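Local coordinates for uncharacterized protein (Chaetomium thermophilum, PDB 3LPZ), which probably binds Get5 and takes part in delivering tail-anchored membrane proteins through the Get pathway, as a Get4 protein with an alpha-solenoid fold, at residues G223-Q227 and I238-L242; P243-F247 and Y270-L274; T38-A42 and A54-L58; L100-L104 and F117-M121; L198-V203 and L287-Y292. All coordinates share one frame; numbering follows the deposited sequence.

Interaction 1 (G223-Q227 and I238-L242); sequences GLTVQ and IFPSL
I238 N donates to Q227 O over 2.8 Å in a nearly straight bond, 171° at the hydrogen, and Q227 N returns a bond to I238 O at 2.9 Å. This reciprocal exchange identifies Q227 and I238 as an antiparallel hydrogen-bonded pair in the small two-stranded beta hairpin that lies between helix 203-220 and helix 243-256. I238 O is approached a second time by V226 CA, at 3.3 Å, in a CA-H...O contact.

Beyond this pair a water takes over from direct bonding, giving a hydrogen to T225 O at 2.8 Å and accepting one from S241 N at 2.9 Å. The F239 ring is the buried part of an otherwise surface contact. V226 runs beside it in the same direction, with CG2 at 3.5 Å from F239 CE1. L224 comes across at about a right angle: with CG anti to its N (chi1 179°), its CD2 methyl is brought to 3.7 Å from F239 CD1. L217 of helix 203-220 touches both L224 and F239, and so ties the hairpin base to that helix. On the solvent side, T225 CG2 lies across the P240 ring and meets its CG and CD atoms.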
# COMPACT_ATOMS: atom_id res chain seq x y z
N GLY A 223 -18.67 -25.85 -2.25
CA GLY A 223 -18.44 -27.19 -1.71
C GLY A 223 -17.42 -27.27 -0.56
O GLY A 223 -17.33 -28.30 0.13
N LEU A 224 -16.66 -26.18 -0.35
CA LEU A 224 -15.55 -26.18 0.58
C LEU A 224 -16.04 -26.16 2.04
O LEU A 224 -16.71 -25.21 2.45
CB LEU A 224 -14.62 -24.96 0.31
CG LEU A 224 -13.39 -24.77 1.22
CD1 LEU A 224 -12.36 -25.87 0.98
CD2 LEU A 224 -12.72 -23.42 0.96
N THR A 225 -15.70 -27.20 2.80
CA THR A 225 -16.18 -27.32 4.19
C THR A 225 -15.73 -26.11 4.98
O THR A 225 -14.56 -25.71 4.94
CB THR A 225 -15.70 -28.60 4.84
OG1 THR A 225 -16.10 -29.70 4.02
CG2 THR A 225 -16.28 -28.77 6.30
N VAL A 226 -16.69 -25.51 5.67
CA VAL A 226 -16.44 -24.31 6.44
C VAL A 226 -17.33 -24.27 7.68
O VAL A 226 -18.50 -24.70 7.64
CB VAL A 226 -16.59 -23.01 5.56
CG1 VAL A 226 -18.01 -22.90 4.94
CG2 VAL A 226 -16.24 -21.76 6.38
N GLN A 227 -16.76 -23.77 8.78
CA GLN A 227 -17.46 -23.62 10.04
C GLN A 227 -17.28 -22.18 10.53
O GLN A 227 -16.29 -21.53 10.22
CB GLN A 227 -16.90 -24.59 11.07
CG GLN A 227 -17.17 -26.02 10.70
CD GLN A 227 -16.32 -27.00 11.43
OE1 GLN A 227 -15.25 -26.66 11.95
NE2 GLN A 227 -16.77 -28.25 11.48
N ILE A 238 -13.49 -21.32 10.03
CA ILE A 238 -12.58 -22.44 10.11
C ILE A 238 -12.78 -23.32 8.88
O ILE A 238 -13.91 -23.69 8.53
CB ILE A 238 -12.84 -23.26 11.42
CG1 ILE A 238 -12.55 -22.36 12.63
CG2 ILE A 238 -12.06 -24.61 11.43
CD1 ILE A 238 -11.00 -21.91 12.78
N PHE A 239 -11.67 -23.64 8.22
CA PHE A 239 -11.66 -24.52 7.04
C PHE A 239 -10.85 -25.76 7.35
O PHE A 239 -9.62 -25.70 7.31
CB PHE A 239 -11.01 -23.79 5.85
CG PHE A 239 -11.74 -22.56 5.44
CD1 PHE A 239 -12.81 -22.63 4.53
CD2 PHE A 239 -11.39 -21.32 5.96
CE1 PHE A 239 -13.50 -21.49 4.16
CE2 PHE A 239 -12.11 -20.14 5.59
CZ PHE A 239 -13.14 -20.23 4.69
N PRO A 240 -11.52 -26.89 7.60
CA PRO A 240 -10.77 -28.11 7.97
C PRO A 240 -9.70 -28.50 6.97
O PRO A 240 -8.67 -29.04 7.38
CB PRO A 240 -11.86 -29.18 8.04
CG PRO A 240 -13.09 -28.39 8.46
CD PRO A 240 -12.97 -27.12 7.62
N SER A 241 -9.90 -28.21 5.68
CA SER A 241 -8.90 -28.62 4.68
C SER A 241 -7.77 -27.61 4.51
O SER A 241 -6.87 -27.84 3.70
CB SER A 241 -9.56 -28.84 3.33
OG SER A 241 -10.08 -27.61 2.86
N LEU A 242 -7.82 -26.48 5.22
CA LEU A 242 -6.82 -25.42 5.03
C LEU A 242 -6.24 -25.00 6.40
O LEU A 242 -6.56 -23.92 6.91
CB LEU A 242 -7.43 -24.24 4.27
CG LEU A 242 -7.91 -24.51 2.82
CD1 LEU A 242 -8.77 -23.35 2.30
CD2 LEU A 242 -6.74 -24.78 1.86
O HOH W 1 -12.14 -27.07 4.33

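Interaction 2 (P243-F247 and Y270-L274); sequences PLLNF and YEANL
The Y270 ring lies beneath the CB of F247, which stands over its centre at 3.9 Å from the centroid and 10° off the ring normal, a CH-pi contact. F247 CG is anti to its own N (chi1 173°), and this carries the phenyl past Y270 in the opposite direction. The two rings therefore form an offset edge-to-face pair, with the edge of F247 turned to the face of Y270, centroids 5.7 Å apart and planes at 71°. The phenyl is held from a second direction, since L274 CD2 sits over one of its faces, 4.2 Å from the F247 centroid.

Beside the rings, L244 CD2 touches both N273 CB, at 3.7 Å, and L274 CD2, at 3.8 Å, while N273 OD1 rests against the CB and CG of P243. P243 O lies 3.1 Å from Y270 CE1. The phenol end of Y270 is reached through a water, which lies 2.9 Å from Y270 OH and accepts from N246 ND2 at 3.2 Å. The other end of that amide, N246 OD1, is taken by the backbone N of F239, fixing the asparagine from both sides. Replacing Y270 by an alanine is likely to leave F247 CB without the ring beneath it, open a gap beside P243 and deprive the bridging water of the phenol. W281 also touches F247 and L274. Y270 is the N-cap residue of helix 271-275 and comes straight after helix 260-269; its inward ring lets this break in the helix pack on the start of helix 243-256, a helix-on-helix join within the alpha-solenoid.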
# COMPACT_ATOMS: atom_id res chain seq x y z
N PRO A 243 -5.42 -25.87 7.01
CA PRO A 243 -4.89 -25.59 8.36
C PRO A 243 -4.22 -24.21 8.57
O PRO A 243 -4.35 -23.62 9.64
CB PRO A 243 -3.85 -26.70 8.59
CG PRO A 243 -3.80 -27.54 7.35
CD PRO A 243 -5.00 -27.20 6.50
N LEU A 244 -3.48 -23.71 7.58
CA LEU A 244 -2.79 -22.42 7.77
C LEU A 244 -3.76 -21.25 7.74
O LEU A 244 -3.46 -20.17 8.25
CB LEU A 244 -1.72 -22.20 6.71
CG LEU A 244 -0.38 -22.91 6.95
CD1 LEU A 244 0.60 -22.50 5.83
CD2 LEU A 244 0.17 -22.62 8.35
N LEU A 245 -4.89 -21.42 7.09
CA LEU A 245 -5.91 -20.38 7.15
C LEU A 245 -6.50 -20.35 8.59
O LEU A 245 -6.84 -19.29 9.14
CB LEU A 245 -6.99 -20.65 6.11
CG LEU A 245 -7.29 -19.49 5.17
CD1 LEU A 245 -8.38 -19.85 4.12
CD2 LEU A 245 -7.70 -18.26 5.97
N ASN A 246 -6.62 -21.53 9.18
CA ASN A 246 -7.05 -21.64 10.57
C ASN A 246 -6.06 -21.01 11.52
O ASN A 246 -6.45 -20.33 12.45
CB ASN A 246 -7.31 -23.10 10.93
CG ASN A 246 -8.38 -23.71 10.05
OD1 ASN A 246 -9.25 -22.99 9.56
ND2 ASN A 246 -8.31 -25.02 9.82
N PHE A 247 -4.77 -21.21 11.25
CA PHE A 247 -3.72 -20.51 11.97
C PHE A 247 -3.91 -18.99 11.93
O PHE A 247 -3.85 -18.30 12.96
CB PHE A 247 -2.36 -20.86 11.37
CG PHE A 247 -1.23 -20.06 11.94
CD1 PHE A 247 -0.67 -20.39 13.17
CD2 PHE A 247 -0.73 -18.96 11.24
CE1 PHE A 247 0.40 -19.64 13.70
CE2 PHE A 247 0.32 -18.19 11.77
CZ PHE A 247 0.89 -18.54 13.00
N TYR A 270 0.89 -25.60 14.91
CA TYR A 270 1.00 -25.49 13.46
C TYR A 270 2.44 -25.56 12.98
O TYR A 270 2.71 -25.22 11.81
CB TYR A 270 0.32 -24.19 12.96
CG TYR A 270 -1.19 -24.25 13.08
CD1 TYR A 270 -1.94 -24.93 12.10
CD2 TYR A 270 -1.86 -23.68 14.16
CE1 TYR A 270 -3.32 -25.03 12.20
CE2 TYR A 270 -3.26 -23.77 14.26
CZ TYR A 270 -3.98 -24.45 13.27
OH TYR A 270 -5.35 -24.57 13.32
N GLU A 271 3.34 -26.02 13.86
CA GLU A 271 4.77 -26.10 13.53
C GLU A 271 5.03 -26.82 12.21
O GLU A 271 5.73 -26.27 11.36
CB GLU A 271 5.61 -26.73 14.66
CG GLU A 271 7.10 -26.69 14.39
CD GLU A 271 7.96 -27.34 15.48
OE1 GLU A 271 7.39 -27.95 16.42
OE2 GLU A 271 9.21 -27.25 15.39
N ALA A 272 4.45 -28.00 12.00
CA ALA A 272 4.73 -28.74 10.75
C ALA A 272 4.28 -27.95 9.52
O ALA A 272 5.01 -27.86 8.52
CB ALA A 272 4.10 -30.15 10.76
N ASN A 273 3.08 -27.38 9.60
CA ASN A 273 2.49 -26.63 8.47
C ASN A 273 3.31 -25.40 8.16
O ASN A 273 3.55 -25.07 6.99
CB ASN A 273 1.05 -26.21 8.77
CG ASN A 273 0.20 -27.34 9.32
OD1 ASN A 273 -0.53 -28.00 8.58
ND2 ASN A 273 0.32 -27.60 10.61
N LEU A 274 3.72 -24.70 9.22
CA LEU A 274 4.52 -23.48 9.07
C LEU A 274 5.89 -23.79 8.48
O LEU A 274 6.40 -23.02 7.68
CB LEU A 274 4.66 -22.75 10.41
CG LEU A 274 3.38 -22.10 10.97
CD1 LEU A 274 3.55 -21.75 12.46
CD2 LEU A 274 2.98 -20.87 10.14
O HOH W 2 -6.47 -26.71 11.75

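Interaction 3 (T38-A42 and A54-L58); sequences TRLVA and AVDIL
T38 CG2 and I57 CG2 meet methyl to methyl at 3.5 Å, the shortest contact between the segments, as the two side chains run antiparallel, alongside one another. The T38 torsion (chi1 -56°) sets CG2 anti to the backbone N and turns OG1 beside it, where the hydroxyl is hydrogen-bonded to A34 O of its own helix; only the methyl is spent on the partner helix.

The other tight point is A42. Its CA comes to 4.5 Å from the CA of A54, a closeness that two alanines permit, and A54 CB lies 3.7 Å from A42 O. A42 CB is also set into the branch of L58, 3.8 Å from CG and in contact with both terminal methyls. The segment axes pass within 9.5 Å at 167°, so helices 28-47 and 51-67 form a nearly antiparallel helical hairpin. Packing thins at V41, whose CG1 touches I57 CD1 crosswise at 3.9 Å. On the far side of segment 38-42, L40 faces solvent and R39 points away, its NH1 bonded to Q36 OE1.

Neighbouring helices close the contact from two directions. Helix 11-25 lies against T38, V41 and I57 through L19, I15, I12 and I16, while helix 71-88 reaches L58 with L80 and T84, so the pair is sandwiched between the preceding and the following helix of the solenoid.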
# COMPACT_ATOMS: atom_id res chain seq x y z
N THR A 38 2.84 28.06 -20.55
CA THR A 38 2.18 27.83 -19.24
C THR A 38 3.21 27.89 -18.09
O THR A 38 2.95 28.49 -17.05
CB THR A 38 1.41 26.48 -19.23
OG1 THR A 38 0.47 26.48 -20.31
CG2 THR A 38 0.64 26.26 -17.89
N ARG A 39 4.37 27.26 -18.28
CA ARG A 39 5.44 27.29 -17.26
C ARG A 39 5.86 28.71 -16.95
O ARG A 39 6.06 29.05 -15.78
CB ARG A 39 6.70 26.54 -17.73
CG ARG A 39 6.55 25.05 -17.90
CD ARG A 39 7.91 24.48 -18.37
NE ARG A 39 9.01 24.84 -17.47
CZ ARG A 39 10.27 25.09 -17.85
NH1 ARG A 39 10.61 25.08 -19.14
NH2 ARG A 39 11.19 25.39 -16.92
N LEU A 40 6.05 29.52 -18.00
CA LEU A 40 6.47 30.90 -17.81
C LEU A 40 5.40 31.71 -17.05
O LEU A 40 5.72 32.40 -16.09
CB LEU A 40 6.81 31.58 -19.16
CG LEU A 40 7.57 32.91 -19.16
CD1 LEU A 40 9.02 32.80 -18.60
CD2 LEU A 40 7.60 33.47 -20.59
N VAL A 41 4.14 31.59 -17.45
CA VAL A 41 3.08 32.33 -16.77
C VAL A 41 2.95 31.91 -15.28
O VAL A 41 2.86 32.78 -14.38
CB VAL A 41 1.74 32.17 -17.53
CG1 VAL A 41 0.62 32.80 -16.78
CG2 VAL A 41 1.85 32.79 -18.93
N ALA A 42 2.93 30.59 -15.04
CA ALA A 42 2.85 30.08 -13.69
C ALA A 42 4.04 30.56 -12.84
O ALA A 42 3.87 30.97 -11.68
CB ALA A 42 2.80 28.53 -13.68
N ALA A 54 -0.88 30.21 -9.72
CA ALA A 54 0.05 29.28 -10.32
C ALA A 54 -0.56 27.87 -10.32
O ALA A 54 -0.47 27.16 -11.31
CB ALA A 54 1.38 29.28 -9.58
N VAL A 55 -1.14 27.48 -9.18
CA VAL A 55 -1.75 26.17 -9.02
C VAL A 55 -2.92 25.95 -9.98
O VAL A 55 -3.02 24.89 -10.61
CB VAL A 55 -2.20 25.91 -7.52
CG1 VAL A 55 -3.24 24.76 -7.43
CG2 VAL A 55 -1.00 25.61 -6.65
N ASP A 56 -3.82 26.94 -10.09
CA ASP A 56 -5.00 26.77 -10.95
C ASP A 56 -4.54 26.63 -12.40
O ASP A 56 -5.03 25.76 -13.12
CB ASP A 56 -5.98 27.95 -10.83
CG ASP A 56 -6.80 27.93 -9.55
OD1 ASP A 56 -6.87 26.89 -8.85
OD2 ASP A 56 -7.39 28.97 -9.22
N ILE A 57 -3.58 27.46 -12.80
CA ILE A 57 -3.02 27.39 -14.15
C ILE A 57 -2.38 26.02 -14.45
O ILE A 57 -2.72 25.38 -15.45
CB ILE A 57 -2.01 28.53 -14.42
CG1 ILE A 57 -2.76 29.88 -14.42
CG2 ILE A 57 -1.26 28.30 -15.76
CD1 ILE A 57 -1.86 31.08 -14.24
N LEU A 58 -1.46 25.59 -13.59
CA LEU A 58 -0.79 24.30 -13.80
C LEU A 58 -1.76 23.12 -13.79
O LEU A 58 -1.66 22.22 -14.64
CB LEU A 58 0.33 24.10 -12.74
CG LEU A 58 1.49 25.08 -12.93
CD1 LEU A 58 2.46 25.04 -11.74
CD2 LEU A 58 2.24 24.79 -14.23

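Interaction 4 (L100-L104 and F117-M121); sequences LLGCL and FVKEM
L100 begins the contact by straddling two partners: its CD2 reaches F117 CZ at 3.8 Å, while its CD1 touches M121 CG at 3.9 Å. L100 and M121 overlap head to tail, and the sulfur, M121 SD, lies 4.0 Å from L100 CB. The backbone of L100 takes part too. L100 O sits at the edge of the F117 ring, near its plane, 3.6 Å from CZ, so the ring meets this carbonyl with its rim.

One turn further on, C103 adds its CB, 4.0 Å from F117 CZ; its side chain also touches S62 and Q63 of helix 51-67. L104 closes the contact. Its CB lies beside F117 CE2, and with CG anti to the backbone N (chi1 -176°) its CD1 methyl is sent to V118 CG2 at 3.6 Å. F117 is thus inserted between L100, C103 and L104, its own CG anti to N (chi1 176°) so that the ring projects across the gap between the helices. That gap is wide: the segment axes of the antiparallel pair, at 167°, stay 11.5 Å apart, room that a phenyl and a methionine fill.

F107 meets the F117 ring from the intervening loop, helix 71-88 lies on L100 through L81, V82 and F85, and helix 136-148 reaches L104 and M121. Side chain to side chain the contact is apolar; L100 O, the polar atom nearest the ring, is already used by L104 N at 2.9 Å. With no hydrogen bond between the segments, hydrophobic burial and fit of shape probably hold them together.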
# COMPACT_ATOMS: atom_id res chain seq x y z
N LEU A 100 -4.56 16.88 -7.58
CA LEU A 100 -3.54 15.86 -7.88
C LEU A 100 -4.20 14.57 -8.40
O LEU A 100 -3.69 13.96 -9.35
CB LEU A 100 -2.63 15.60 -6.66
CG LEU A 100 -1.76 16.82 -6.28
CD1 LEU A 100 -1.04 16.57 -4.95
CD2 LEU A 100 -0.71 17.13 -7.36
N LEU A 101 -5.33 14.19 -7.80
CA LEU A 101 -6.09 13.01 -8.30
C LEU A 101 -6.66 13.25 -9.68
O LEU A 101 -6.72 12.34 -10.50
CB LEU A 101 -7.23 12.61 -7.31
CG LEU A 101 -6.74 12.10 -5.96
CD1 LEU A 101 -7.92 11.98 -5.02
CD2 LEU A 101 -6.02 10.72 -6.10
N GLY A 102 -7.07 14.49 -9.96
CA GLY A 102 -7.54 14.83 -11.30
C GLY A 102 -6.44 14.61 -12.34
O GLY A 102 -6.71 14.12 -13.46
N CYS A 103 -5.20 14.99 -12.01
CA CYS A 103 -4.06 14.73 -12.93
C CYS A 103 -3.76 13.23 -13.04
O CYS A 103 -3.62 12.68 -14.16
CB CYS A 103 -2.80 15.48 -12.48
SG CYS A 103 -2.94 17.29 -12.57
N LEU A 104 -3.67 12.58 -11.88
CA LEU A 104 -3.32 11.15 -11.79
C LEU A 104 -4.15 10.27 -12.71
O LEU A 104 -3.61 9.41 -13.44
CB LEU A 104 -3.51 10.65 -10.34
CG LEU A 104 -3.10 9.18 -10.06
CD1 LEU A 104 -1.62 8.99 -10.36
CD2 LEU A 104 -3.41 8.74 -8.59
N PHE A 117 5.58 11.40 -11.17
CA PHE A 117 4.47 12.15 -10.58
C PHE A 117 4.01 11.48 -9.28
O PHE A 117 3.83 12.16 -8.26
CB PHE A 117 3.30 12.29 -11.56
CG PHE A 117 2.11 12.97 -10.96
CD1 PHE A 117 2.14 14.33 -10.65
CD2 PHE A 117 0.96 12.23 -10.66
CE1 PHE A 117 1.02 14.98 -10.08
CE2 PHE A 117 -0.17 12.88 -10.08
CZ PHE A 117 -0.13 14.26 -9.80
N VAL A 118 3.84 10.15 -9.31
CA VAL A 118 3.34 9.42 -8.14
C VAL A 118 4.32 9.55 -6.99
O VAL A 118 3.92 9.83 -5.85
CB VAL A 118 2.99 7.93 -8.45
CG1 VAL A 118 2.89 7.07 -7.14
CG2 VAL A 118 1.67 7.85 -9.27
N LYS A 119 5.60 9.35 -7.28
CA LYS A 119 6.65 9.53 -6.29
C LYS A 119 6.63 10.93 -5.67
O LYS A 119 6.68 11.07 -4.43
CB LYS A 119 8.01 9.25 -6.92
CG LYS A 119 9.11 8.96 -5.95
CD LYS A 119 9.90 10.22 -5.56
CE LYS A 119 11.17 9.83 -4.78
NZ LYS A 119 11.38 10.73 -3.60
N GLU A 120 6.56 11.97 -6.50
CA GLU A 120 6.60 13.35 -6.00
C GLU A 120 5.38 13.67 -5.14
O GLU A 120 5.53 14.26 -4.06
CB GLU A 120 6.74 14.37 -7.14
CG GLU A 120 8.08 14.24 -7.92
CD GLU A 120 9.33 14.57 -7.08
OE1 GLU A 120 9.25 15.28 -6.05
OE2 GLU A 120 10.41 14.10 -7.46
N MET A 121 4.21 13.29 -5.63
CA MET A 121 2.92 13.58 -5.00
C MET A 121 2.87 12.92 -3.59
O MET A 121 2.50 13.56 -2.59
CB MET A 121 1.81 13.03 -5.93
CG MET A 121 0.39 13.01 -5.38
SD MET A 121 -0.75 12.05 -6.43
CE MET A 121 -0.42 10.34 -6.00

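Interaction 5 (L198-V203 and L287-Y292); sequences LLVANV and LIAEMY
Hydrogen bonding centres on L198 O. Y292 OH donates to it at 2.6 Å, in the carbonyl plane and on a lone pair, the C=O...O angle being 124°; A201 N binds the same oxygen at 2.9 Å. Two donors therefore grip one carbonyl at the end of helix 186-199. The phenol oxygen also lies 3.3 Å from A201 CA.

Apolar contacts flank this bond. V203 comes alongside Y292 from the other direction, its CG2 3.6 Å from Y292 CE1, and V255 of helix 243-256 touches both. The L199 side chain crosses those of L287 and I288 at about a right angle, CD2 lying 3.6 Å from L287 CB and 3.9 Å from I288 CG1, while L198 CD1 touches I288 CD1 at 4.0 Å.

A phenylalanine replacing Y292 would probably keep much of the packing but lose the phenol's bond, leaving L198 O without its partner from helix 282-293.

A201, with a positive phi of 61°, is the C-prime residue of a Schellman motif, and N202 OD1 then caps A205 N to start helix 203-220. The contact thus clamps a Schellman-terminated helix end onto a later helix of the alpha-solenoid.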
# COMPACT_ATOMS: atom_id res chain seq x y z
N LEU A 198 -1.48 -6.12 10.15
CA LEU A 198 -1.01 -6.33 11.52
C LEU A 198 0.35 -5.65 11.74
O LEU A 198 0.56 -5.01 12.76
CB LEU A 198 -0.92 -7.82 11.87
CG LEU A 198 -2.24 -8.58 12.01
CD1 LEU A 198 -1.98 -10.06 12.37
CD2 LEU A 198 -3.18 -7.88 13.02
N LEU A 199 1.25 -5.78 10.77
CA LEU A 199 2.59 -5.16 10.86
C LEU A 199 2.59 -3.62 10.95
O LEU A 199 3.52 -3.05 11.49
CB LEU A 199 3.48 -5.61 9.70
CG LEU A 199 3.88 -7.09 9.71
CD1 LEU A 199 4.70 -7.43 8.42
CD2 LEU A 199 4.67 -7.46 10.95
N VAL A 200 1.58 -2.96 10.40
CA VAL A 200 1.47 -1.49 10.53
C VAL A 200 0.43 -1.14 11.61
O VAL A 200 -0.15 -0.05 11.60
CB VAL A 200 1.15 -0.78 9.17
CG1 VAL A 200 2.33 -0.98 8.21
CG2 VAL A 200 -0.16 -1.30 8.55
N ALA A 201 0.18 -2.11 12.50
CA ALA A 201 -0.62 -1.90 13.71
C ALA A 201 -2.05 -1.48 13.37
O ALA A 201 -2.63 -0.63 14.05
CB ALA A 201 0.07 -0.86 14.63
N ASN A 202 -2.62 -2.08 12.32
CA ASN A 202 -3.97 -1.79 11.92
C ASN A 202 -4.79 -3.09 11.97
O ASN A 202 -5.01 -3.74 10.97
CB ASN A 202 -3.97 -1.20 10.51
CG ASN A 202 -5.31 -0.53 10.16
OD1 ASN A 202 -6.31 -0.77 10.82
ND2 ASN A 202 -5.31 0.30 9.11
N VAL A 203 -5.20 -3.46 13.18
CA VAL A 203 -5.95 -4.66 13.43
C VAL A 203 -7.30 -4.62 12.72
O VAL A 203 -7.73 -5.62 12.19
CB VAL A 203 -6.11 -4.92 14.96
CG1 VAL A 203 -6.87 -6.25 15.23
CG2 VAL A 203 -4.72 -5.02 15.59
N LEU A 287 7.86 -10.12 14.23
CA LEU A 287 7.43 -8.74 14.50
C LEU A 287 6.06 -8.70 15.17
O LEU A 287 5.84 -7.92 16.11
CB LEU A 287 7.44 -7.88 13.24
CG LEU A 287 8.81 -7.29 12.89
CD1 LEU A 287 8.76 -6.64 11.52
CD2 LEU A 287 9.27 -6.26 13.93
N ILE A 288 5.16 -9.57 14.71
CA ILE A 288 3.84 -9.72 15.31
C ILE A 288 3.91 -10.22 16.77
O ILE A 288 3.22 -9.68 17.62
CB ILE A 288 2.94 -10.64 14.41
CG1 ILE A 288 2.50 -9.87 13.15
CG2 ILE A 288 1.72 -11.19 15.21
CD1 ILE A 288 1.90 -10.73 12.04
N ALA A 289 4.72 -11.25 17.04
CA ALA A 289 4.96 -11.71 18.42
C ALA A 289 5.49 -10.60 19.33
O ALA A 289 5.10 -10.51 20.50
CB ALA A 289 5.94 -12.92 18.46
N GLU A 290 6.40 -9.77 18.81
CA GLU A 290 6.85 -8.60 19.56
C GLU A 290 5.75 -7.55 19.76
O GLU A 290 5.52 -7.12 20.89
CB GLU A 290 8.09 -8.00 18.91
CG GLU A 290 8.79 -6.91 19.74
CD GLU A 290 10.02 -6.37 19.01
OE1 GLU A 290 9.89 -5.46 18.16
OE2 GLU A 290 11.12 -6.88 19.27
N MET A 291 5.06 -7.18 18.68
CA MET A 291 4.06 -6.10 18.72
C MET A 291 2.84 -6.40 19.60
O MET A 291 2.37 -5.54 20.34
CB MET A 291 3.57 -5.77 17.31
CG MET A 291 4.63 -5.19 16.42
SD MET A 291 4.05 -5.01 14.73
CE MET A 291 3.09 -3.49 14.87
N TYR A 292 2.34 -7.63 19.52
CA TYR A 292 1.05 -7.97 20.14
C TYR A 292 1.15 -8.84 21.39
O TYR A 292 0.19 -8.94 22.17
CB TYR A 292 0.13 -8.65 19.11
CG TYR A 292 -0.19 -7.71 17.96
CD1 TYR A 292 -1.18 -6.74 18.08
CD2 TYR A 292 0.55 -7.76 16.76
CE1 TYR A 292 -1.47 -5.84 17.03
CE2 TYR A 292 0.28 -6.86 15.70
CZ TYR A 292 -0.72 -5.90 15.85
OH TYR A 292 -0.99 -5.02 14.81

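In the fold
Interactions 3 and 4 lie in the N-terminal half, are buried, and rest on apolar side chains between successive antiparallel helices; their centres are 16 Å apart, and helix 71-88 packs on both. Interactions 1, 2 and 5 belong to the C-terminal half. Interaction 1 is the surface contact, the one made by strands and a turn, with backbone bonds and a water where 3 and 4 use methyls. It adjoins interaction 2, the two meeting at the start of helix 243-256, where F239 packs on L245. Interaction 2 is partly buried and aromatic. Interaction 5, partly buried like interaction 2, joins elements 84 residues apart, bracketing 1 and 2 in sequence, and combines a phenol-carbonyl bond with apolar packing.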